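Long-range contact in taurocyamine kinase (Schistosoma mansoni, PDB 4WOE), which catalyses the reversible transfer of a phosphate group from ATP to taurocyamine, giving N-phosphotaurocyamine and ADP with magnesium as cofactor: residues N115-T120 / A278-K283. The protein carries 4 engineered substitutions. Numbering follows the deposited sequence.
Sequences NLVVST and ASVHAK. With ADP (adenosine-5'-diphosphate), chain C.
V118 and S119 both face H281 across two neighbouring antiparallel strands, a beta bulge in the sheet that forms the core of the phosphagen kinase catalytic domain; here the strands also hold the adenine of ADP. Backbone bonds fix the register around the extra residue. V118 N donates to H281 O (2.8 Å) through a bent bond, its N-H...O angle 136°. The bond from H281 N to S119 O (3.0 Å) is more nearly straight. Two residues before V118, L116 O accepts from K283 N. CA-H...O contacts fill in between, such as V280 CA to S119 O (3.2 Å).

The bulge keeps the side chains sorted by face. V117, T120, V280 and A282 share the buried face, where helix 331-355 and L110 cover the two valines. With chi1 at 176°, V117 swings CG1 beside its carbonyl carbon, where it meets V280 CG1 at 3.9 Å, the two side chains crossing at about a right angle. T120 lies beside V280 and tethers its hydroxyl to G233 O, so a polar group is tolerated there. A282 CA lies 4.4 Å from V117 CA, and its small CB turns to L116 O. At the far end, the flexible chain of K283 lays its methylenes along L116 O.

The other face belongs to the nucleotide. The flat H281 ring suits a flat base: adenine C6 lies 3.5 Å above the imidazole plane, offset toward its rim, and H182 meets H281 edge-to-face. The serines offer short hydroxyls as donors to ring nitrogens. S119 OG, turned between its backbone N and carbonyl carbon (chi1 54°), donates to ADP N1, though the modelled separation is doubtfully short; S279 OG donates to ADP N7 (2.8 Å). The adenine amino group adds a second bond to the carbonyl that H281 N already grips: ADP N6 donates to S119 O at 3.2 Å.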
loop_
_atom_site.group_PDB
_atom_site.type_symbol
_atom_site.label_atom_id
_atom_site.label_comp_id
_atom_site.label_asym_id
_atom_site.label_seq_id
_atom_site.Cartn_x
_atom_site.Cartn_y
_atom_site.Cartn_z
ATOM N N ASN A 115 18.340 -1.426 19.606
ATOM C CA ASN A 115 17.995 -2.474 20.552
ATOM C C ASN A 115 16.482 -2.737 20.581
ATOM O O ASN A 115 15.822 -2.602 21.625
ATOM C CB ASN A 115 18.503 -2.105 21.944
ATOM C CG ASN A 115 18.404 -3.256 22.919
ATOM O OD1 ASN A 115 18.622 -4.408 22.551
ATOM N ND2 ASN A 115 18.051 -2.956 24.163
ATOM N N LEU A 116 15.950 -3.113 19.419
ATOM C CA LEU A 116 14.514 -3.285 19.209
ATOM C C LEU A 116 14.091 -4.737 18.969
ATOM O O LEU A 116 12.898 -5.035 18.843
ATOM C CB LEU A 116 14.066 -2.455 18.006
ATOM C CG LEU A 116 14.558 -1.015 17.959
ATOM C CD1 LEU A 116 14.179 -0.433 16.612
ATOM C CD2 LEU A 116 13.946 -0.222 19.109
ATOM N N VAL A 117 15.068 -5.630 18.872
ATOM C CA VAL A 117 14.802 -7.008 18.479
ATOM C C VAL A 117 14.594 -7.936 19.665
ATOM O O VAL A 117 15.547 -8.265 20.358
ATOM C CB VAL A 117 15.954 -7.561 17.623
ATOM C CG1 VAL A 117 15.721 -9.029 17.282
ATOM C CG2 VAL A 117 16.121 -6.715 16.372
ATOM N N VAL A 118 13.357 -8.369 19.890
ATOM C CA VAL A 118 13.083 -9.351 20.936
ATOM C C VAL A 118 13.771 -10.700 20.635
ATOM O O VAL A 118 14.448 -11.279 21.499
ATOM C CB VAL A 118 11.558 -9.578 21.118
ATOM C CG1 VAL A 118 11.280 -10.534 22.280
ATOM C CG2 VAL A 118 10.832 -8.255 21.337
ATOM N N SER A 119 13.605 -11.199 19.411
ATOM C CA SER A 119 14.106 -12.534 19.068
ATOM C C SER A 119 14.371 -12.711 17.570
ATOM O O SER A 119 13.803 -12.007 16.746
ATOM C CB SER A 119 13.119 -13.599 19.549
ATOM O OG SER A 119 11.821 -13.330 19.051
ATOM N N THR A 120 15.237 -13.666 17.239
ATOM C CA THR A 120 15.647 -13.914 15.862
ATOM C C THR A 120 15.481 -15.392 15.517
ATOM O O THR A 120 15.808 -16.268 16.304
ATOM C CB THR A 120 17.101 -13.479 15.632
ATOM O OG1 THR A 120 17.237 -12.106 16.010
ATOM C CG2 THR A 120 17.511 -13.643 14.159
ATOM N N ALA A 278 14.179 -16.029 7.234
ATOM C CA ALA A 278 14.899 -15.473 8.380
ATOM C C ALA A 278 14.132 -14.272 8.951
ATOM O O ALA A 278 13.813 -13.323 8.232
ATOM C CB ALA A 278 16.305 -15.069 7.979
ATOM N N SER A 279 13.824 -14.310 10.240
ATOM C CA SER A 279 12.967 -13.279 10.810
ATOM C C SER A 279 13.440 -12.750 12.151
ATOM O O SER A 279 14.139 -13.440 12.910
ATOM C CB SER A 279 11.548 -13.812 10.982
ATOM O OG SER A 279 11.513 -14.723 12.063
ATOM N N VAL A 280 13.034 -11.515 12.427
ATOM C CA VAL A 280 13.091 -10.945 13.765
ATOM C C VAL A 280 11.688 -10.605 14.222
ATOM O O VAL A 280 10.801 -10.385 13.392
ATOM C CB VAL A 280 13.944 -9.657 13.827
ATOM C CG1 VAL A 280 15.381 -9.951 13.471
ATOM C CG2 VAL A 280 13.347 -8.573 12.909
ATOM N N HIS A 281 11.489 -10.576 15.536
ATOM C CA HIS A 281 10.370 -9.845 16.125
ATOM C C HIS A 281 10.908 -8.519 16.654
ATOM O O HIS A 281 11.720 -8.498 17.590
ATOM C CB HIS A 281 9.695 -10.636 17.246
ATOM C CG HIS A 281 8.727 -11.670 16.762
ATOM N ND1 HIS A 281 7.854 -12.322 17.611
ATOM C CD2 HIS A 281 8.491 -12.169 15.528
ATOM C CE1 HIS A 281 7.122 -13.178 16.917
ATOM N NE2 HIS A 281 7.491 -13.109 15.651
ATOM N N ALA A 282 10.483 -7.413 16.051
ATOM C CA ALA A 282 11.036 -6.116 16.406
ATOM C C ALA A 282 9.956 -5.092 16.824
ATOM O O ALA A 282 8.801 -5.162 16.361
ATOM C CB ALA A 282 11.860 -5.578 15.239
ATOM N N LYS A 283 10.344 -4.162 17.710
ATOM C CA LYS A 283 9.483 -3.046 18.117
ATOM C C LYS A 283 9.639 -1.884 17.151
ATOM O O LYS A 283 10.603 -1.123 17.237
ATOM C CB LYS A 283 9.812 -2.552 19.531
ATOM C CG LYS A 283 10.039 -3.625 20.555
ATOM C CD LYS A 283 11.121 -3.192 21.545
ATOM C CE LYS A 283 11.395 -4.279 22.575
ATOM N NZ LYS A 283 10.118 -4.734 23.219
HETATM P PB ADP C . 6.839 -19.793 9.695
HETATM O O1B ADP C . 5.899 -19.724 8.515
HETATM O O2B ADP C . 6.587 -20.977 10.621
HETATM O O3B ADP C . 8.303 -19.545 9.348
HETATM P PA ADP C . 4.969 -18.156 11.179
HETATM O O1A ADP C . 3.982 -19.225 10.790
HETATM O O2A ADP C . 4.710 -16.709 10.834
HETATM O O3A ADP C . 6.443 -18.506 10.604
HETATM O "O5'" ADP C . 5.224 -18.270 12.760
HETATM C "C5'" ADP C . 4.866 -19.415 13.537
HETATM C "C4'" ADP C . 5.487 -19.239 14.916
HETATM O "O4'" ADP C . 6.860 -18.823 14.794
HETATM C "C3'" ADP C . 4.784 -18.147 15.709
HETATM O "O3'" ADP C . 4.760 -18.542 17.087
HETATM C "C2'" ADP C . 5.716 -16.961 15.602
HETATM O "O2'" ADP C . 5.583 -16.057 16.699
HETATM C "C1'" ADP C . 7.062 -17.655 15.610
HETATM N N9 ADP C . 8.138 -16.746 15.138
HETATM C C8 ADP C . 8.367 -16.333 13.869
HETATM N N7 ADP C . 9.444 -15.497 13.813
HETATM C C5 ADP C . 9.913 -15.367 15.069
HETATM C C6 ADP C . 11.029 -14.632 15.718
HETATM N N6 ADP C . 11.861 -13.853 14.974
HETATM N N1 ADP C . 11.183 -14.772 17.060
HETATM C C2 ADP C . 10.345 -15.542 17.788
HETATM N N3 ADP C . 9.318 -16.239 17.262
HETATM C C4 ADP C . 9.051 -16.186 15.936
#